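Long-range contacts in polyhedrin (Orgyia pseudotsugata cypovirus 5, PDB 5A8U), which forms the crystalline matrix of viral occlusion bodies (polyhedra), which protect the virus from the outside environment until insect larvae ingest them: residues Y108-I113 against Y175-D180; L125-P130 against Y183-P188. All coordinates share one frame; numbering follows the deposited sequence.

Contact 1: Y108-I113 against Y175-D180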
loop_
_atom_site.group_PDB
_atom_site.type_symbol
_atom_site.label_atom_id
_atom_site.label_comp_id
_atom_site.label_asym_id
_atom_site.label_seq_id
_atom_site.Cartn_x
_atom_site.Cartn_y
_atom_site.Cartn_z
ATOM N N TYR A 108 4.844 4.825 23.372
ATOM C CA TYR A 108 5.419 4.044 24.478
ATOM C C TYR A 108 4.776 2.664 24.605
ATOM O O TYR A 108 5.285 1.790 25.321
ATOM C CB TYR A 108 5.340 4.804 25.817
ATOM C CG TYR A 108 3.949 4.847 26.398
ATOM C CD1 TYR A 108 3.488 3.832 27.221
ATOM C CD2 TYR A 108 3.079 5.881 26.092
ATOM C CE1 TYR A 108 2.203 3.857 27.742
ATOM C CE2 TYR A 108 1.789 5.915 26.599
ATOM C CZ TYR A 108 1.352 4.901 27.417
ATOM O OH TYR A 108 0.057 4.931 27.912
ATOM N N ALA A 109 3.674 2.466 23.891
ATOM C CA ALA A 109 2.921 1.217 23.972
ATOM C C ALA A 109 1.946 1.137 22.810
ATOM O O ALA A 109 1.681 2.139 22.138
ATOM C CB ALA A 109 2.148 1.138 25.295
ATOM N N MET A 110 1.414 -0.060 22.596
ATOM C CA MET A 110 0.379 -0.271 21.598
ATOM C C MET A 110 -0.640 -1.285 22.115
ATOM O O MET A 110 -0.310 -2.180 22.895
ATOM C CB MET A 110 0.999 -0.750 20.288
ATOM C CG MET A 110 0.111 -1.583 19.389
ATOM S SD MET A 110 1.122 -2.307 18.066
ATOM C CE MET A 110 2.405 -2.993 19.028
ATOM N N GLN A 111 -1.885 -1.105 21.701
ATOM C CA GLN A 111 -2.902 -2.141 21.836
ATOM C C GLN A 111 -3.199 -2.673 20.425
ATOM O O GLN A 111 -3.456 -1.897 19.508
ATOM C CB GLN A 111 -4.175 -1.582 22.480
ATOM C CG GLN A 111 -5.171 -2.682 22.787
ATOM C CD GLN A 111 -6.461 -2.190 23.408
ATOM O OE1 GLN A 111 -7.416 -2.960 23.541
ATOM N NE2 GLN A 111 -6.503 -0.907 23.796
ATOM N N PHE A 112 -3.141 -3.990 20.263
ATOM C CA PHE A 112 -3.405 -4.633 18.985
ATOM C C PHE A 112 -4.715 -5.395 19.184
ATOM O O PHE A 112 -4.794 -6.307 20.013
ATOM C CB PHE A 112 -2.237 -5.576 18.649
ATOM C CG PHE A 112 -2.411 -6.365 17.355
ATOM C CD1 PHE A 112 -2.295 -5.732 16.127
ATOM C CD2 PHE A 112 -2.628 -7.740 17.381
ATOM C CE1 PHE A 112 -2.436 -6.447 14.933
ATOM C CE2 PHE A 112 -2.752 -8.463 16.188
ATOM C CZ PHE A 112 -2.650 -7.820 14.973
ATOM N N ILE A 113 -5.758 -4.980 18.473
ATOM C CA ILE A 113 -7.091 -5.531 18.692
ATOM C C ILE A 113 -7.584 -6.220 17.429
ATOM O O ILE A 113 -7.557 -5.640 16.356
ATOM C CB ILE A 113 -8.103 -4.433 19.058
ATOM C CG1 ILE A 113 -7.485 -3.448 20.053
ATOM C CG2 ILE A 113 -9.397 -5.056 19.568
ATOM C CD1 ILE A 113 -8.328 -2.197 20.277
ATOM N N TYR A 175 -4.245 -7.372 22.586
ATOM C CA TYR A 175 -2.922 -7.565 23.154
ATOM C C TYR A 175 -2.322 -6.196 23.475
ATOM O O TYR A 175 -2.195 -5.328 22.590
ATOM C CB TYR A 175 -2.027 -8.353 22.183
ATOM C CG TYR A 175 -0.614 -8.526 22.680
ATOM C CD1 TYR A 175 -0.371 -9.056 23.940
ATOM C CD2 TYR A 175 0.478 -8.172 21.889
ATOM C CE1 TYR A 175 0.927 -9.225 24.418
ATOM C CE2 TYR A 175 1.789 -8.337 22.355
ATOM C CZ TYR A 175 2.000 -8.855 23.630
ATOM O OH TYR A 175 3.283 -9.023 24.111
ATOM N N TYR A 176 -1.959 -5.998 24.740
ATOM C CA TYR A 176 -1.346 -4.740 25.154
ATOM C C TYR A 176 0.140 -4.952 25.372
ATOM O O TYR A 176 0.555 -5.908 26.041
ATOM C CB TYR A 176 -1.996 -4.212 26.454
ATOM C CG TYR A 176 -1.328 -2.967 26.991
ATOM C CD1 TYR A 176 -1.710 -1.705 26.537
ATOM C CD2 TYR A 176 -0.325 -3.050 27.947
ATOM C CE1 TYR A 176 -1.106 -0.560 27.019
ATOM C CE2 TYR A 176 0.290 -1.906 28.441
ATOM C CZ TYR A 176 -0.111 -0.666 27.975
ATOM O OH TYR A 176 0.498 0.469 28.453
ATOM N N VAL A 177 0.957 -4.075 24.801
ATOM C CA VAL A 177 2.395 -4.221 25.013
ATOM C C VAL A 177 3.139 -2.898 25.102
ATOM O O VAL A 177 2.883 -1.950 24.355
ATOM C CB VAL A 177 3.054 -5.144 23.963
ATOM C CG1 VAL A 177 3.065 -4.459 22.597
ATOM C CG2 VAL A 177 4.479 -5.521 24.390
ATOM N N ARG A 178 4.054 -2.839 26.061
ATOM C CA ARG A 178 4.893 -1.679 26.246
ATOM C C ARG A 178 6.140 -1.788 25.386
ATOM O O ARG A 178 6.718 -2.866 25.225
ATOM C CB ARG A 178 5.288 -1.544 27.718
ATOM C CG ARG A 178 4.136 -1.207 28.649
ATOM C CD ARG A 178 3.998 0.287 28.837
ATOM N NE ARG A 178 2.948 0.630 29.796
ATOM C CZ ARG A 178 3.139 0.772 31.104
ATOM N NH1 ARG A 178 4.343 0.596 31.624
ATOM N NH2 ARG A 178 2.126 1.100 31.893
ATOM N N PHE A 179 6.556 -0.650 24.845
ATOM C CA PHE A 179 7.729 -0.575 23.999
ATOM C C PHE A 179 8.953 -0.276 24.879
ATOM O O PHE A 179 9.358 0.876 25.022
ATOM C CB PHE A 179 7.520 0.513 22.930
ATOM C CG PHE A 179 6.411 0.207 21.937
ATOM C CD1 PHE A 179 5.957 -1.097 21.749
ATOM C CD2 PHE A 179 5.832 1.230 21.180
ATOM C CE1 PHE A 179 4.949 -1.388 20.821
ATOM C CE2 PHE A 179 4.840 0.952 20.252
ATOM C CZ PHE A 179 4.396 -0.366 20.069
ATOM N N ASP A 180 9.529 -1.316 25.479
ATOM C CA ASP A 180 10.570 -1.116 26.489
ATOM C C ASP A 180 11.761 -2.061 26.314
ATOM O O ASP A 180 12.517 -2.300 27.258
ATOM C CB ASP A 180 9.977 -1.305 27.879
ATOM C CG ASP A 180 9.350 -2.678 28.062
ATOM O OD1 ASP A 180 9.486 -3.539 27.158
ATOM O OD2 ASP A 180 8.709 -2.894 29.110
#

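Contact 2: L125-P130 against Y183-P188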
loop_
_atom_site.group_PDB
_atom_site.type_symbol
_atom_site.label_atom_id
_atom_site.label_comp_id
_atom_site.label_asym_id
_atom_site.label_seq_id
_atom_site.Cartn_x
_atom_site.Cartn_y
_atom_site.Cartn_z
ATOM N N LEU A 125 1.780 -11.412 14.690
ATOM C CA LEU A 125 2.163 -10.025 14.909
ATOM C C LEU A 125 3.678 -10.047 14.931
ATOM O O LEU A 125 4.276 -10.717 15.778
ATOM C CB LEU A 125 1.611 -9.490 16.237
ATOM C CG LEU A 125 2.059 -8.075 16.644
ATOM C CD1 LEU A 125 1.740 -6.994 15.594
ATOM C CD2 LEU A 125 1.494 -7.705 18.028
ATOM N N ARG A 126 4.310 -9.356 13.987
ATOM C CA ARG A 126 5.769 -9.368 13.937
ATOM C C ARG A 126 6.367 -8.040 14.349
ATOM O O ARG A 126 5.937 -6.985 13.871
ATOM C CB ARG A 126 6.269 -9.666 12.514
ATOM C CG ARG A 126 5.725 -10.952 11.871
ATOM C CD ARG A 126 6.460 -11.236 10.555
ATOM N NE ARG A 126 5.856 -12.315 9.766
ATOM C CZ ARG A 126 4.933 -12.133 8.827
ATOM N NH1 ARG A 126 4.482 -10.902 8.554
ATOM N NH2 ARG A 126 4.448 -13.178 8.159
ATOM N N PHE A 127 7.386 -8.087 15.204
ATOM C CA PHE A 127 8.105 -6.868 15.590
ATOM C C PHE A 127 9.456 -6.753 14.901
ATOM O O PHE A 127 10.164 -7.751 14.735
ATOM C CB PHE A 127 8.295 -6.822 17.106
ATOM C CG PHE A 127 7.051 -6.437 17.844
ATOM C CD1 PHE A 127 6.571 -5.140 17.757
ATOM C CD2 PHE A 127 6.364 -7.358 18.619
ATOM C CE1 PHE A 127 5.422 -4.756 18.419
ATOM C CE2 PHE A 127 5.198 -6.981 19.300
ATOM C CZ PHE A 127 4.728 -5.675 19.196
ATOM N N PHE A 128 9.790 -5.531 14.500
ATOM C CA PHE A 128 11.062 -5.213 13.864
ATOM C C PHE A 128 11.597 -3.978 14.563
ATOM O O PHE A 128 10.852 -3.230 15.194
ATOM C CB PHE A 128 10.865 -4.892 12.368
ATOM C CG PHE A 128 10.178 -5.994 11.596
ATOM C CD1 PHE A 128 8.793 -6.124 11.631
ATOM C CD2 PHE A 128 10.918 -6.893 10.848
ATOM C CE1 PHE A 128 8.160 -7.140 10.936
ATOM C CE2 PHE A 128 10.292 -7.905 10.139
ATOM C CZ PHE A 128 8.915 -8.031 10.190
ATOM N N GLY A 129 12.904 -3.780 14.472
ATOM C CA GLY A 129 13.510 -2.548 14.952
ATOM C C GLY A 129 13.213 -1.396 14.016
ATOM O O GLY A 129 12.553 -1.565 12.980
ATOM N N PRO A 130 13.684 -0.197 14.378
ATOM C CA PRO A 130 13.416 1.010 13.591
ATOM C C PRO A 130 14.103 0.975 12.220
ATOM O O PRO A 130 13.697 1.716 11.319
ATOM C CB PRO A 130 13.983 2.142 14.470
ATOM C CG PRO A 130 14.931 1.480 15.392
ATOM C CD PRO A 130 14.452 0.080 15.609
ATOM N N TYR A 183 9.525 -6.928 26.061
ATOM C CA TYR A 183 8.586 -7.761 25.306
ATOM C C TYR A 183 8.290 -7.220 23.899
ATOM O O TYR A 183 7.589 -7.849 23.107
ATOM C CB TYR A 183 7.292 -7.969 26.098
ATOM C CG TYR A 183 7.516 -8.563 27.477
ATOM C CD1 TYR A 183 7.861 -9.901 27.630
ATOM C CD2 TYR A 183 7.401 -7.780 28.620
ATOM C CE1 TYR A 183 8.074 -10.448 28.886
ATOM C CE2 TYR A 183 7.612 -8.316 29.881
ATOM C CZ TYR A 183 7.950 -9.653 30.009
ATOM O OH TYR A 183 8.160 -10.196 31.259
ATOM N N ALA A 184 8.857 -6.058 23.592
ATOM C CA ALA A 184 8.778 -5.475 22.260
ATOM C C ALA A 184 9.906 -4.463 22.198
ATOM O O ALA A 184 10.386 -4.021 23.254
ATOM C CB ALA A 184 7.433 -4.781 22.048
ATOM N N PRO A 185 10.342 -4.096 20.980
ATOM C CA PRO A 185 11.384 -3.069 20.839
ATOM C C PRO A 185 10.953 -1.733 21.444
ATOM O O PRO A 185 9.758 -1.458 21.543
ATOM C CB PRO A 185 11.533 -2.923 19.325
ATOM C CG PRO A 185 10.958 -4.188 18.751
ATOM C CD PRO A 185 9.882 -4.608 19.677
ATOM N N ARG A 186 11.915 -0.929 21.887
ATOM C CA ARG A 186 11.609 0.411 22.336
ATOM C C ARG A 186 11.155 1.308 21.169
ATOM O O ARG A 186 10.351 2.217 21.375
ATOM C CB ARG A 186 12.805 1.042 23.072
ATOM C CG ARG A 186 12.483 2.439 23.613
ATOM C CD ARG A 186 13.535 2.979 24.583
ATOM N NE ARG A 186 13.405 2.369 25.903
ATOM C CZ ARG A 186 14.151 1.357 26.330
ATOM N NH1 ARG A 186 15.089 0.840 25.537
ATOM N NH2 ARG A 186 13.957 0.864 27.546
ATOM N N PHE A 187 11.671 1.053 19.966
ATOM C CA PHE A 187 11.312 1.860 18.795
ATOM C C PHE A 187 10.876 0.941 17.656
ATOM O O PHE A 187 11.545 0.849 16.623
ATOM C CB PHE A 187 12.483 2.765 18.383
ATOM C CG PHE A 187 12.970 3.651 19.509
ATOM C CD1 PHE A 187 12.242 4.781 19.890
ATOM C CD2 PHE A 187 14.137 3.351 20.183
ATOM C CE1 PHE A 187 12.680 5.596 20.929
ATOM C CE2 PHE A 187 14.576 4.152 21.222
ATOM C CZ PHE A 187 13.845 5.271 21.601
ATOM N N PRO A 188 9.739 0.252 17.847
ATOM C CA PRO A 188 9.391 -0.812 16.908
ATOM C C PRO A 188 8.747 -0.359 15.602
ATOM O O PRO A 188 8.225 0.751 15.464
ATOM C CB PRO A 188 8.368 -1.641 17.700
ATOM C CG PRO A 188 7.643 -0.624 18.498
ATOM C CD PRO A 188 8.735 0.376 18.927
#

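Contact 1: Y108-I113 against Y175-D180
M110 and F179 are brought together by their torsions: M110 holds CG anti to its N and bends at chi3 (50°), so that CE curls back to the edge of the F179 ring, in its plane. F179 has CG anti to its own carbonyl carbon (chi1 -66°), which lays the ring under the opposing backbone, with A109 CA over its centre. The fit is close, M110 CB lying 3.4 Å from F179 CZ. An unbranched, flexible thioether suits this spot, since it can follow the outline of a ring; V177 CG1 packs against the M110 methyl, 3.9 Å from CE.

M110 and V177 lie on neighbouring antiparallel strands of the larger sheet, 109-115 and 169-178, with F179 just beyond the end of the second; strand 30-37 flanks the first on its other side. M110 and V177 form a hydrogen-bonded pair, as do F112 and Y175; V177 N lies 3.0 Å from M110 O. Just past the strand, F179 N still reaches Y108 O at 2.8 Å, but from above the carbonyl plane, the donor 41° out of it.

A109, M110's neighbour, projects to the other face with Q111, Y176 and R178. Its small CB leaves room for the Y176 phenol, whose OH lies 3.6 Å from A109 CB. R178 NE donates to Y176 OH (2.8 Å), the oxygen lying in the guanidinium plane, and R178 CD sits at the edge of the Y108 ring. Q111 OE1 hydrogen-bonds with S174 OG and NE2 with Q246 O.

Contact 2: L125-P130 against Y183-P188
F128 O, the last carbonyl of strand 124-128, receives the CA-H of P188 in a C-H...O contact, 3.3 Å from P188 CA to F128 O, while P185 CG approaches the same oxygen to 3.7 Å. The contact joins strand 124-128 of the three-stranded antiparallel sheet to the irregular loop leading into its central strand, 189-195. Prolines suit such a loop: they lack the N-H that a regular strand would use and offer compact apolar rings for packing.

F127 carries most of that packing. With CG anti to its carbonyl carbon (chi1 -77°), its ring sets one face under A184, whose CB lies 4.1 Å from the ring centroid and only 11° off the normal, a CH-pi contact. The methyl is short enough to rest on the aromatic face. P185 comes in at the root of the side chain, its CD 3.7 Å from F127 CB, and P188 lies alongside, with CB against F127 CD1. W135 also packs on both F127 and P185.

F128 makes a cation-pi interaction with R134 and also packs on P221 of a second subunit. Beyond the strand, G129 O accepts a hydrogen bond from T189 OG1. The P130 ring then meets the root of F187: P130 CG lies 4.1 Å from F187 CB, and P130 CD approaches F187 O to 3.2 Å.

How the contacts relate
Contacts 1 and 2 touch, their centres about 10 Å apart, and their segments alternate along the chain: strand 109-115 is followed by strand 124-128, and strand 169-178 by the 183-188 loop. One apolar layer runs between the two sheets, where M110 CE of contact 1 lies 3.5 Å from F127 CE1 of contact 2 and V177 packs on both F127 and A184. At the end of the strands F179 fits against the loop, with F179 CZ 3.6 Å from P188 CG and F179 CB 3.3 Å from P185 O. A further packing touch brings D180 O to 3.5 Å from R186 NH2, while R126 and F128 of contact 2 meet a second subunit.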